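Local coordinates for protein transmembrane oligosaccharyl transferase (Archaeoglobus fulgidus, PDB 3WAJ) that belongs to the STT3/AglB family of membrane-embedded oligosaccharyl transferases and carries a zinc ion on its GT-C-type helical region, at residues A[515-524]-A[557-565]; A[610-618]-A[740-748]. All coordinates share one frame; numbering follows the deposited sequence.

Contact 1 (A[515-524]-A[557-565]); sequences PDGEKYDEYY and IEAVAHRMP
Tyr520 and His562 bring their CA atoms to 6.3 Å where helix 517-524 passes the chain leaving helix 554-561, which turns away through the positive phi of His562. The histidine ring then works on two sides. Its ND1 donates to Asp521 OD2 (2.8 Å, 166° at the hydrogen); OD2 lies close to the imidazole plane, whereas the donor comes to it from above the plane of the carboxylate, which stands almost perpendicular to the ring. One face stacks on Tyr524, with ring centroids 3.9 Å apart and planes inclined by 30°; with CG anti to the backbone N (chi1 -166°), the tyrosine lays its ring against one face of the imidazole. A water links NE2 of His562 (2.7 Å) to Ala559 O, so both ring nitrogens of this buried side chain have partners. Arginine suits the next position because it joins an aliphatic chain to a flat, charged end: Arg563 CD lies 3.9 Å from the Tyr520 ring centroid, over the face, and the guanidinium runs nearly parallel to the ring while NH1 donates to His562 O. The slender, extended Met564 puts its CE at the edges of two rings, 3.7 Å from Tyr523 CD1. Beyond these segments, Tyr545 bonds both Tyr520 OH and Arg563 NE, and Arg53 of helix 47-60 pairs with Glu558 and makes a cation-pi contact with Tyr524. Met564 is hydrogen-bonded through its backbone to Val547, placing it beside strand 546-548.

Contact 2 (A[610-618]-A[740-748]); sequences SDIEMETGK and MGTQEVLYK
Tyr747 presents its ring edge to Glu615, whose carbonyl O lies in the ring plane 3.6 Å from CE2, while the methyl CG2 of Thr616 approaches the same ring obliquely. The other flat groups are the carboxylates of Glu615 and Glu744, their planes 81° apart, with Glu615 OE1 only 2.7 Å from Glu744 OE2. Both glutamates carry CG anti to the backbone N, which sends each chain outward from its own helix into the interface. A water joins Tyr747 OH to Thr616 O at the outer end of the ring.

The rest is mostly van der Waals packing. Ile612 is a long branched chain whose CD1 reaches Met740 CB (3.9 Å) and the carbonyl Met740 O (3.4 Å), at the first turn of helix 740-755. Met740, bent at its last torsion, lays SD 3.5 Å from Glu613 CG; here glutamate offers its aliphatic part to the sulfur and sends OE2 away to a salt bridge with Lys618. Thr616, the first residue beyond helix 612-615, turns back on it: OG1 donates to Ile612 O (2.7 Å), which Thr616 N reaches from the opposite face, so one carbonyl serves two donors. The other end of this short helix is capped by Asp611, whose OD1 accepts from Met614 N (2.9 Å) in a capping box closed by a weak bond from Asp611 N to Met614 SD.

Glu744 OE1 is held by Lys748 and by Ser768 outside the segments. The charge of Lys748 probably favours the ionised form of Glu744, yet the buried approach of its OE2 to Glu615 suggests that a proton resides on one of the two acids; two ionised carboxylates at this distance would be expected to repel.

How the contacts relate
Contact 1 closes before contact 2 opens along the chain, and their centres lie 29 Å apart, with nearest atoms about 8 Å from each other and no touch. One mixed sheet connects them: strand 564-565 of contact 1 is at its margin, strand 546-548 comes next, and then strand 605-611, which runs into contact 2. Helix 501-513 also reaches both, through Arg511 against His562 and Trp503 bonded to Asp611. Neither contact supplies a ligand of the zinc ion, held by Asp47, Asp161 and His163. Contact 1 nevertheless packs on helix 47-60, which starts at Asp47, whereas 740-748 packs on helix 717-732.

Contact 1 (A[515-524]-A[557-565])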
ATOM      1  N   PRO A 515      14.253 -21.426  11.291  1.00 39.54           N
ATOM      2  CA  PRO A 515      14.662 -22.668  10.610  1.00 40.24           C
ATOM      3  C   PRO A 515      14.224 -22.802   9.161  1.00 39.12           C
ATOM      4  O   PRO A 515      13.290 -22.118   8.733  1.00 34.90           O
ATOM      5  CB  PRO A 515      14.002 -23.775  11.451  1.00 38.73           C
ATOM      6  CG  PRO A 515      12.921 -23.103  12.226  1.00 37.32           C
ATOM      7  CD  PRO A 515      13.337 -21.679  12.421  1.00 38.69           C
ATOM      8  N   ASP A 516      14.914 -23.688   8.439  1.00 38.76           N
ATOM      9  CA  ASP A 516      14.601 -24.061   7.059  1.00 29.82           C
ATOM     10  C   ASP A 516      14.877 -22.970   6.010  1.00 36.60           C
ATOM     11  O   ASP A 516      14.229 -22.931   4.950  1.00 40.16           O
ATOM     12  CB  ASP A 516      13.153 -24.574   6.953  1.00 33.15           C
ATOM     13  CG  ASP A 516      12.861 -25.705   7.913  1.00 48.96           C
ATOM     14  OD1 ASP A 516      13.592 -26.716   7.869  1.00 65.67           O
ATOM     15  OD2 ASP A 516      11.915 -25.572   8.720  1.00 55.56           O
ATOM     16  N   GLY A 517      15.854 -22.104   6.286  1.00 33.33           N
ATOM     17  CA  GLY A 517      16.147 -20.975   5.408  1.00 28.14           C
ATOM     18  C   GLY A 517      16.466 -21.354   3.978  1.00 32.39           C
ATOM     19  O   GLY A 517      16.032 -20.686   3.029  1.00 40.06           O
ATOM     20  N   GLU A 518      17.212 -22.441   3.811  1.00 39.33           N
ATOM     21  CA  GLU A 518      17.574 -22.910   2.471  1.00 44.43           C
ATOM     22  C   GLU A 518      16.332 -23.283   1.637  1.00 44.95           C
ATOM     23  O   GLU A 518      16.234 -22.942   0.449  1.00 49.38           O
ATOM     24  CB  GLU A 518      18.543 -24.090   2.565  1.00 50.57           C
ATOM     25  CG  GLU A 518      19.549 -24.161   1.419  1.00 69.72           C
ATOM     26  CD  GLU A 518      20.570 -25.295   1.570  1.00 84.81           C
ATOM     27  OE1 GLU A 518      21.694 -25.156   1.036  1.00 91.83           O
ATOM     28  OE2 GLU A 518      20.245 -26.327   2.201  1.00 87.24           O
ATOM     29  N   LYS A 519      15.377 -23.971   2.256  1.00 39.49           N
ATOM     30  CA  LYS A 519      14.158 -24.342   1.543  1.00 42.04           C
ATOM     31  C   LYS A 519      13.360 -23.114   1.122  1.00 37.46           C
ATOM     32  O   LYS A 519      12.942 -22.996  -0.048  1.00 37.77           O
ATOM     33  CB  LYS A 519      13.310 -25.329   2.368  1.00 44.77           C
ATOM     34  CG  LYS A 519      14.015 -26.659   2.642  1.00 45.42           C
ATOM     35  CD  LYS A 519      13.085 -27.713   3.215  1.00 49.67           C
ATOM     36  CE  LYS A 519      13.854 -28.947   3.678  1.00 52.79           C
ATOM     37  NZ  LYS A 519      14.721 -28.608   4.838  1.00 64.41           N
ATOM     38  N   TYR A 520      13.173 -22.195   2.069  1.00 30.65           N
ATOM     39  CA  TYR A 520      12.507 -20.930   1.775  1.00 30.04           C
ATOM     40  C   TYR A 520      13.192 -20.226   0.604  1.00 34.90           C
ATOM     41  O   TYR A 520      12.516 -19.742  -0.301  1.00 36.41           O
ATOM     42  CB  TYR A 520      12.437 -20.044   3.034  1.00 31.92           C
ATOM     43  CG  TYR A 520      11.438 -20.573   4.039  1.00 30.22           C
ATOM     44  CD1 TYR A 520      10.075 -20.547   3.759  1.00 32.61           C
ATOM     45  CD2 TYR A 520      11.848 -21.114   5.246  1.00 26.64           C
ATOM     46  CE1 TYR A 520       9.142 -21.035   4.659  1.00 30.13           C
ATOM     47  CE2 TYR A 520      10.916 -21.615   6.166  1.00 27.93           C
ATOM     48  CZ  TYR A 520       9.571 -21.573   5.856  1.00 32.45           C
ATOM     49  OH  TYR A 520       8.642 -22.063   6.744  1.00 34.41           O
ATOM     50  N   ASP A 521      14.527 -20.197   0.595  1.00 33.02           N
ATOM     51  CA  ASP A 521      15.252 -19.569  -0.520  1.00 30.35           C
ATOM     52  C   ASP A 521      15.036 -20.249  -1.868  1.00 35.77           C
ATOM     53  O   ASP A 521      14.831 -19.561  -2.868  1.00 42.05           O
ATOM     54  CB  ASP A 521      16.744 -19.391  -0.200  1.00 26.94           C
ATOM     55  CG  ASP A 521      17.001 -18.292   0.847  1.00 39.15           C
ATOM     56  OD1 ASP A 521      18.174 -18.088   1.211  1.00 44.52           O
ATOM     57  OD2 ASP A 521      16.047 -17.628   1.294  1.00 41.65           O
ATOM     58  N   GLU A 522      15.055 -21.582  -1.910  1.00 39.12           N
ATOM     59  CA  GLU A 522      14.742 -22.293  -3.170  1.00 38.17           C
ATOM     60  C   GLU A 522      13.318 -22.018  -3.611  1.00 34.70           C
ATOM     61  O   GLU A 522      13.059 -21.725  -4.779  1.00 38.67           O
ATOM     62  CB  GLU A 522      14.827 -23.814  -3.011  1.00 43.51           C
ATOM     63  CG  GLU A 522      16.096 -24.375  -2.459  1.00 59.60           C
ATOM     64  CD  GLU A 522      15.883 -25.773  -1.927  1.00 63.54           C
ATOM     65  OE1 GLU A 522      14.738 -26.071  -1.522  1.00 66.81           O
ATOM     66  OE2 GLU A 522      16.841 -26.572  -1.927  1.00 63.51           O
ATOM     67  N   TYR A 523      12.387 -22.164  -2.668  1.00 32.09           N
ATOM     68  CA  TYR A 523      10.959 -22.137  -2.982  1.00 36.45           C
ATOM     69  C   TYR A 523      10.566 -20.752  -3.486  1.00 37.88           C
ATOM     70  O   TYR A 523       9.789 -20.618  -4.427  1.00 38.39           O
ATOM     71  CB  TYR A 523      10.121 -22.556  -1.754  1.00 34.56           C
ATOM     72  CG  TYR A 523       8.684 -22.873  -2.092  1.00 32.54           C
ATOM     73  CD1 TYR A 523       7.651 -22.300  -1.381  1.00 28.76           C
ATOM     74  CD2 TYR A 523       8.365 -23.732  -3.143  1.00 31.40           C
ATOM     75  CE1 TYR A 523       6.326 -22.588  -1.680  1.00 28.18           C
ATOM     76  CE2 TYR A 523       7.049 -24.014  -3.466  1.00 26.93           C
ATOM     77  CZ  TYR A 523       6.033 -23.445  -2.725  1.00 33.38           C
ATOM     78  OH  TYR A 523       4.713 -23.710  -3.028  1.00 36.30           O
ATOM     79  N   TYR A 524      11.146 -19.730  -2.863  1.00 39.48           N
ATOM     80  CA  TYR A 524      10.991 -18.337  -3.271  1.00 36.40           C
ATOM     81  C   TYR A 524      11.177 -18.149  -4.777  1.00 36.11           C
ATOM     82  O   TYR A 524      10.524 -17.295  -5.383  1.00 28.52           O
ATOM     83  CB  TYR A 524      12.032 -17.504  -2.514  1.00 40.09           C
ATOM     84  CG  TYR A 524      11.834 -16.008  -2.540  1.00 35.11           C
ATOM     85  CD1 TYR A 524      12.576 -15.209  -3.402  1.00 31.27           C
ATOM     86  CD2 TYR A 524      10.914 -15.394  -1.693  1.00 29.97           C
ATOM     87  CE1 TYR A 524      12.415 -13.846  -3.428  1.00 33.09           C
ATOM     88  CE2 TYR A 524      10.735 -14.016  -1.715  1.00 28.80           C
ATOM     89  CZ  TYR A 524      11.496 -13.248  -2.584  1.00 34.15           C
ATOM     90  OH  TYR A 524      11.352 -11.879  -2.626  1.00 29.11           O
ATOM     91  N   ILE A 557       8.013  -8.775   4.934  1.00 24.73           N
ATOM     92  CA  ILE A 557       8.294 -10.066   5.541  1.00 23.96           C
ATOM     93  C   ILE A 557       8.689 -11.043   4.453  1.00 29.07           C
ATOM     94  O   ILE A 557       9.685 -11.747   4.566  1.00 32.55           O
ATOM     95  CB  ILE A 557       7.085 -10.609   6.339  1.00 26.90           C
ATOM     96  CG1 ILE A 557       6.886  -9.789   7.619  1.00 24.73           C
ATOM     97  CG2 ILE A 557       7.298 -12.068   6.716  1.00 27.63           C
ATOM     98  CD1 ILE A 557       5.680 -10.217   8.445  1.00 24.40           C
ATOM     99  N   GLU A 558       7.916 -11.063   3.376  1.00 33.37           N
ATOM    100  CA  GLU A 558       8.216 -11.937   2.252  1.00 32.43           C
ATOM    101  C   GLU A 558       9.498 -11.555   1.496  1.00 30.29           C
ATOM    102  O   GLU A 558      10.338 -12.404   1.241  1.00 27.34           O
ATOM    103  CB  GLU A 558       7.046 -11.939   1.278  1.00 33.00           C
ATOM    104  CG  GLU A 558       7.292 -12.797   0.052  1.00 34.18           C
ATOM    105  CD  GLU A 558       6.028 -12.923  -0.806  1.00 41.54           C
ATOM    106  OE1 GLU A 558       5.066 -12.152  -0.565  1.00 43.21           O
ATOM    107  OE2 GLU A 558       5.999 -13.787  -1.709  1.00 34.81           O
ATOM    108  N   ALA A 559       9.640 -10.284   1.124  1.00 26.70           N
ATOM    109  CA  ALA A 559      10.788  -9.877   0.319  1.00 30.11           C
ATOM    110  C   ALA A 559      12.100  -9.812   1.115  1.00 35.20           C
ATOM    111  O   ALA A 559      13.164 -10.022   0.550  1.00 43.05           O
ATOM    112  CB  ALA A 559      10.512  -8.554  -0.400  1.00 29.54           C
ATOM    113  N   VAL A 560      12.026  -9.554   2.419  1.00 33.91           N
ATOM    114  CA  VAL A 560      13.245  -9.369   3.203  1.00 33.74           C
ATOM    115  C   VAL A 560      13.573 -10.563   4.092  1.00 31.91           C
ATOM    116  O   VAL A 560      14.715 -11.002   4.158  1.00 35.79           O
ATOM    117  CB  VAL A 560      13.226  -8.056   4.037  1.00 32.62           C
ATOM    118  CG1 VAL A 560      14.529  -7.908   4.819  1.00 30.03           C
ATOM    119  CG2 VAL A 560      13.027  -6.841   3.125  1.00 23.50           C
ATOM    120  N   ALA A 561      12.573 -11.089   4.779  1.00 29.53           N
ATOM    121  CA  ALA A 561      12.793 -12.248   5.632  1.00 27.07           C
ATOM    122  C   ALA A 561      12.764 -13.565   4.851  1.00 29.46           C
ATOM    123  O   ALA A 561      13.206 -14.593   5.368  1.00 26.58           O
ATOM    124  CB  ALA A 561      11.777 -12.281   6.761  1.00 25.51           C
ATOM    125  N   HIS A 562      12.238 -13.531   3.623  1.00 23.66           N
ATOM    126  CA  HIS A 562      11.921 -14.760   2.881  1.00 35.11           C
ATOM    127  C   HIS A 562      11.160 -15.746   3.783  1.00 35.74           C
ATOM    128  O   HIS A 562      11.475 -16.935   3.814  1.00 37.87           O
ATOM    129  CB  HIS A 562      13.192 -15.440   2.329  1.00 33.09           C
ATOM    130  CG  HIS A 562      13.790 -14.763   1.133  1.00 34.27           C
ATOM    131  ND1 HIS A 562      14.946 -15.208   0.527  1.00 38.40           N
ATOM    132  CD2 HIS A 562      13.402 -13.667   0.434  1.00 35.25           C
ATOM    133  CE1 HIS A 562      15.239 -14.424  -0.496  1.00 34.96           C
ATOM    134  NE2 HIS A 562      14.314 -13.483  -0.574  1.00 34.55           N
ATOM    135  N   ARG A 563      10.185 -15.237   4.535  1.00 30.35           N
ATOM    136  CA  ARG A 563       9.264 -16.086   5.292  1.00 30.92           C
ATOM    137  C   ARG A 563       7.843 -15.828   4.821  1.00 30.91           C
ATOM    138  O   ARG A 563       7.616 -14.945   4.005  1.00 29.15           O
ATOM    139  CB  ARG A 563       9.416 -15.880   6.807  1.00 25.33           C
ATOM    140  CG  ARG A 563      10.769 -16.359   7.334  1.00 25.54           C
ATOM    141  CD  ARG A 563      11.067 -17.840   6.978  1.00 31.93           C
ATOM    142  NE  ARG A 563      12.374 -18.274   7.499  1.00 35.97           N
ATOM    143  CZ  ARG A 563      13.528 -18.173   6.837  1.00 36.40           C
ATOM    144  NH1 ARG A 563      13.542 -17.674   5.606  1.00 32.00           N
ATOM    145  NH2 ARG A 563      14.664 -18.577   7.401  1.00 39.07           N
ATOM    146  N   MET A 564       6.878 -16.588   5.320  1.00 33.89           N
ATOM    147  CA  MET A 564       5.541 -16.505   4.745  1.00 31.31           C
ATOM    148  C   MET A 564       4.543 -15.820   5.672  1.00 27.64           C
ATOM    149  O   MET A 564       4.164 -16.376   6.697  1.00 28.18           O
ATOM    150  CB  MET A 564       5.049 -17.901   4.360  1.00 23.13           C
ATOM    151  CG  MET A 564       6.022 -18.671   3.474  1.00 25.02           C
ATOM    152  SD  MET A 564       5.404 -20.342   3.174  1.00 34.14           S
ATOM    153  CE  MET A 564       6.406 -20.861   1.762  1.00 28.91           C
ATOM    154  N   PRO A 565       4.104 -14.605   5.296  1.00 27.48           N
ATOM    155  CA  PRO A 565       3.173 -13.843   6.139  1.00 30.39           C
ATOM    156  C   PRO A 565       1.737 -14.313   5.995  1.00 33.90           C
ATOM    157  O   PRO A 565       1.271 -14.685   4.903  1.00 34.14           O
ATOM    158  CB  PRO A 565       3.309 -12.409   5.597  1.00 27.71           C
ATOM    159  CG  PRO A 565       3.615 -12.613   4.132  1.00 27.65           C
ATOM    160  CD  PRO A 565       4.539 -13.830   4.114  1.00 26.29           C
TER
HETATM  161  O   HOH W   1      16.062 -17.893   3.728  1.00 29.67           O
HETATM  162  O   HOH W   2      14.453 -11.098  -1.773  1.00 43.20           O

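Contact 2 (A[610-618]-A[740-748])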
ATOM      1  N   SER A 610       5.697  -7.952  15.874  1.00 33.59           N
ATOM      2  CA  SER A 610       4.868  -6.858  16.365  1.00 28.70           C
ATOM      3  C   SER A 610       5.678  -5.583  16.461  1.00 33.86           C
ATOM      4  O   SER A 610       6.844  -5.596  16.893  1.00 34.91           O
ATOM      5  CB  SER A 610       4.272  -7.223  17.735  1.00 34.04           C
ATOM      6  OG  SER A 610       3.750  -6.091  18.411  1.00 30.51           O
ATOM      7  N   ASP A 611       5.070  -4.467  16.069  1.00 33.15           N
ATOM      8  CA  ASP A 611       5.800  -3.205  16.137  1.00 33.30           C
ATOM      9  C   ASP A 611       5.093  -2.135  16.965  1.00 32.56           C
ATOM     10  O   ASP A 611       3.977  -2.341  17.437  1.00 32.98           O
ATOM     11  CB  ASP A 611       6.240  -2.698  14.751  1.00 26.61           C
ATOM     12  CG  ASP A 611       5.166  -1.921  14.018  1.00 35.10           C
ATOM     13  OD1 ASP A 611       3.954  -2.016  14.357  1.00 42.77           O
ATOM     14  OD2 ASP A 611       5.557  -1.222  13.059  1.00 34.21           O
ATOM     15  N   ILE A 612       5.752  -1.002  17.163  1.00 27.81           N
ATOM     16  CA  ILE A 612       5.231  -0.035  18.104  1.00 27.42           C
ATOM     17  C   ILE A 612       3.979   0.616  17.537  1.00 31.49           C
ATOM     18  O   ILE A 612       3.155   1.163  18.274  1.00 39.90           O
ATOM     19  CB  ILE A 612       6.294   1.000  18.484  1.00 25.94           C
ATOM     20  CG1 ILE A 612       5.813   1.828  19.689  1.00 29.92           C
ATOM     21  CG2 ILE A 612       6.637   1.886  17.273  1.00 27.25           C
ATOM     22  CD1 ILE A 612       6.844   2.780  20.231  1.00 25.30           C
ATOM     23  N   GLU A 613       3.827   0.535  16.223  1.00 33.22           N
ATOM     24  CA  GLU A 613       2.676   1.139  15.565  1.00 36.82           C
ATOM     25  C   GLU A 613       1.428   0.291  15.801  1.00 31.45           C
ATOM     26  O   GLU A 613       0.357   0.815  16.117  1.00 32.67           O
ATOM     27  CB  GLU A 613       2.963   1.339  14.071  1.00 33.33           C
ATOM     28  CG  GLU A 613       4.004   2.423  13.805  1.00 40.98           C
ATOM     29  CD  GLU A 613       4.181   2.752  12.330  1.00 49.32           C
ATOM     30  OE1 GLU A 613       4.782   3.807  12.022  1.00 44.90           O
ATOM     31  OE2 GLU A 613       3.729   1.953  11.482  1.00 54.47           O
ATOM     32  N   MET A 614       1.589  -1.015  15.626  1.00 27.57           N
ATOM     33  CA  MET A 614       0.593  -1.998  16.036  1.00 29.50           C
ATOM     34  C   MET A 614       0.164  -1.816  17.490  1.00 34.33           C
ATOM     35  O   MET A 614      -1.017  -1.924  17.822  1.00 30.74           O
ATOM     36  CB  MET A 614       1.158  -3.403  15.819  1.00 29.93           C
ATOM     37  CG  MET A 614       1.260  -3.772  14.332  1.00 31.92           C
ATOM     38  SD  MET A 614       2.202  -5.270  14.000  1.00 33.19           S
ATOM     39  CE  MET A 614       1.266  -6.445  15.019  1.00 27.25           C
ATOM     40  N   GLU A 615       1.129  -1.526  18.355  1.00 34.20           N
ATOM     41  CA  GLU A 615       0.832  -1.340  19.767  1.00 32.76           C
ATOM     42  C   GLU A 615       0.039  -0.053  19.980  1.00 38.61           C
ATOM     43  O   GLU A 615      -0.885  -0.009  20.787  1.00 38.51           O
ATOM     44  CB  GLU A 615       2.135  -1.291  20.586  1.00 35.53           C
ATOM     45  CG  GLU A 615       1.953  -1.017  22.076  1.00 38.35           C
ATOM     46  CD  GLU A 615       3.288  -0.831  22.802  1.00 46.82           C
ATOM     47  OE1 GLU A 615       4.026   0.102  22.431  1.00 44.65           O
ATOM     48  OE2 GLU A 615       3.604  -1.608  23.737  1.00 50.71           O
ATOM     49  N   THR A 616       0.395   0.988  19.234  1.00 37.24           N
ATOM     50  CA  THR A 616      -0.180   2.307  19.445  1.00 34.94           C
ATOM     51  C   THR A 616      -1.122   2.769  18.336  1.00 31.83           C
ATOM     52  O   THR A 616      -2.303   2.456  18.357  1.00 35.19           O
ATOM     53  CB  THR A 616       0.908   3.352  19.679  1.00 37.27           C
ATOM     54  OG1 THR A 616       1.699   3.474  18.494  1.00 39.43           O
ATOM     55  CG2 THR A 616       1.794   2.938  20.849  1.00 32.92           C
ATOM     56  N   GLY A 617      -0.607   3.529  17.379  1.00 33.98           N
ATOM     57  CA  GLY A 617      -1.444   4.222  16.406  1.00 31.71           C
ATOM     58  C   GLY A 617      -2.324   3.336  15.539  1.00 39.45           C
ATOM     59  O   GLY A 617      -3.466   3.684  15.237  1.00 45.99           O
ATOM     60  N   LYS A 618      -1.798   2.185  15.138  1.00 31.00           N
ATOM     61  CA  LYS A 618      -2.551   1.299  14.279  1.00 38.12           C
ATOM     62  C   LYS A 618      -3.423   0.328  15.066  1.00 40.52           C
ATOM     63  O   LYS A 618      -4.130  -0.478  14.455  1.00 34.19           O
ATOM     64  CB  LYS A 618      -1.611   0.511  13.344  1.00 34.83           C
ATOM     65  CG  LYS A 618      -0.720   1.357  12.439  1.00 31.63           C
ATOM     66  CD  LYS A 618       0.049   0.450  11.474  1.00 33.98           C
ATOM     67  CE  LYS A 618       0.807   1.273  10.430  1.00 30.55           C
ATOM     68  NZ  LYS A 618       1.936   0.475   9.815  1.00 28.90           N
ATOM     69  N   MET A 740       5.612   7.962  19.370  1.00 40.86           N
ATOM     70  CA  MET A 740       5.078   6.643  19.716  1.00 43.70           C
ATOM     71  C   MET A 740       5.765   5.974  20.909  1.00 38.31           C
ATOM     72  O   MET A 740       5.105   5.328  21.726  1.00 42.46           O
ATOM     73  CB  MET A 740       5.064   5.736  18.487  1.00 40.71           C
ATOM     74  CG  MET A 740       3.928   6.088  17.539  1.00 47.16           C
ATOM     75  SD  MET A 740       3.938   5.166  15.990  1.00 51.70           S
ATOM     76  CE  MET A 740       5.569   5.657  15.380  1.00 28.78           C
ATOM     77  N   GLY A 741       7.080   6.134  21.012  1.00 24.39           N
ATOM     78  CA  GLY A 741       7.814   5.664  22.178  1.00 26.03           C
ATOM     79  C   GLY A 741       7.293   6.259  23.478  1.00 28.96           C
ATOM     80  O   GLY A 741       7.141   5.567  24.500  1.00 26.20           O
ATOM     81  N   THR A 742       7.002   7.550  23.443  1.00 32.97           N
ATOM     82  CA  THR A 742       6.401   8.205  24.596  1.00 37.39           C
ATOM     83  C   THR A 742       4.980   7.673  24.832  1.00 31.93           C
ATOM     84  O   THR A 742       4.552   7.464  25.983  1.00 34.29           O
ATOM     85  CB  THR A 742       6.406   9.718  24.423  1.00 35.25           C
ATOM     86  OG1 THR A 742       7.765  10.167  24.381  1.00 38.28           O
ATOM     87  CG2 THR A 742       5.673  10.398  25.564  1.00 31.81           C
ATOM     88  N   GLN A 743       4.251   7.424  23.756  1.00 33.97           N
ATOM     89  CA  GLN A 743       2.901   6.881  23.913  1.00 33.06           C
ATOM     90  C   GLN A 743       2.930   5.563  24.650  1.00 30.89           C
ATOM     91  O   GLN A 743       2.086   5.308  25.507  1.00 31.09           O
ATOM     92  CB  GLN A 743       2.222   6.718  22.562  1.00 28.60           C
ATOM     93  CG  GLN A 743       2.044   8.011  21.817  1.00 29.33           C
ATOM     94  CD  GLN A 743       1.195   7.818  20.595  1.00 28.77           C
ATOM     95  OE1 GLN A 743       0.497   6.816  20.484  1.00 34.25           O
ATOM     96  NE2 GLN A 743       1.253   8.765  19.660  1.00 25.57           N
ATOM     97  N   GLU A 744       3.900   4.720  24.308  1.00 30.58           N
ATOM     98  CA  GLU A 744       4.032   3.418  24.964  1.00 34.92           C
ATOM     99  C   GLU A 744       4.361   3.603  26.461  1.00 39.62           C
ATOM    100  O   GLU A 744       3.786   2.927  27.327  1.00 35.06           O
ATOM    101  CB  GLU A 744       5.117   2.587  24.271  1.00 30.27           C
ATOM    102  CG  GLU A 744       5.650   1.436  25.117  1.00 35.30           C
ATOM    103  CD  GLU A 744       6.739   0.636  24.400  1.00 46.03           C
ATOM    104  OE1 GLU A 744       7.753   0.274  25.044  1.00 45.62           O
ATOM    105  OE2 GLU A 744       6.572   0.360  23.188  1.00 46.95           O
ATOM    106  N   VAL A 745       5.281   4.527  26.751  1.00 30.04           N
ATOM    107  CA  VAL A 745       5.612   4.865  28.136  1.00 37.19           C
ATOM    108  C   VAL A 745       4.348   5.287  28.875  1.00 32.01           C
ATOM    109  O   VAL A 745       4.076   4.807  29.967  1.00 28.59           O
ATOM    110  CB  VAL A 745       6.708   5.966  28.242  1.00 26.65           C
ATOM    111  CG1 VAL A 745       6.812   6.468  29.654  1.00 25.14           C
ATOM    112  CG2 VAL A 745       8.069   5.412  27.798  1.00 27.88           C
ATOM    113  N   LEU A 746       3.556   6.159  28.262  1.00 28.57           N
ATOM    114  CA  LEU A 746       2.318   6.590  28.896  1.00 33.65           C
ATOM    115  C   LEU A 746       1.285   5.450  29.051  1.00 35.51           C
ATOM    116  O   LEU A 746       0.600   5.355  30.076  1.00 38.97           O
ATOM    117  CB  LEU A 746       1.736   7.800  28.163  1.00 34.58           C
ATOM    118  CG  LEU A 746       2.621   9.051  28.224  1.00 35.46           C
ATOM    119  CD1 LEU A 746       1.978  10.237  27.485  1.00 31.95           C
ATOM    120  CD2 LEU A 746       2.923   9.412  29.673  1.00 29.51           C
ATOM    121  N   TYR A 747       1.175   4.591  28.042  1.00 32.00           N
ATOM    122  CA  TYR A 747       0.298   3.426  28.118  1.00 27.93           C
ATOM    123  C   TYR A 747       0.648   2.593  29.341  1.00 30.06           C
ATOM    124  O   TYR A 747      -0.241   2.155  30.077  1.00 30.58           O
ATOM    125  CB  TYR A 747       0.502   2.536  26.894  1.00 34.00           C
ATOM    126  CG  TYR A 747      -0.238   2.951  25.660  1.00 32.04           C
ATOM    127  CD1 TYR A 747      -0.774   4.220  25.537  1.00 28.17           C
ATOM    128  CD2 TYR A 747      -0.425   2.057  24.621  1.00 31.94           C
ATOM    129  CE1 TYR A 747      -1.474   4.590  24.396  1.00 30.87           C
ATOM    130  CE2 TYR A 747      -1.129   2.413  23.478  1.00 31.79           C
ATOM    131  CZ  TYR A 747      -1.647   3.680  23.369  1.00 31.40           C
ATOM    132  OH  TYR A 747      -2.328   4.041  22.221  1.00 31.45           O
ATOM    133  N   LYS A 748       1.950   2.364  29.534  1.00 29.95           N
ATOM    134  CA  LYS A 748       2.445   1.571  30.659  1.00 31.89           C
ATOM    135  C   LYS A 748       2.168   2.259  31.976  1.00 31.88           C
ATOM    136  O   LYS A 748       1.766   1.619  32.953  1.00 35.62           O
ATOM    137  CB  LYS A 748       3.955   1.324  30.525  1.00 25.24           C
ATOM    138  CG  LYS A 748       4.305   0.433  29.376  1.00 32.83           C
ATOM    139  CD  LYS A 748       5.808   0.206  29.254  1.00 35.86           C
ATOM    140  CE  LYS A 748       6.059  -0.867  28.194  1.00 33.60           C
ATOM    141  NZ  LYS A 748       7.454  -0.914  27.707  1.00 31.48           N
TER
HETATM  142  O   HOH W   3      -4.026   2.063  21.004  1.00 45.14           O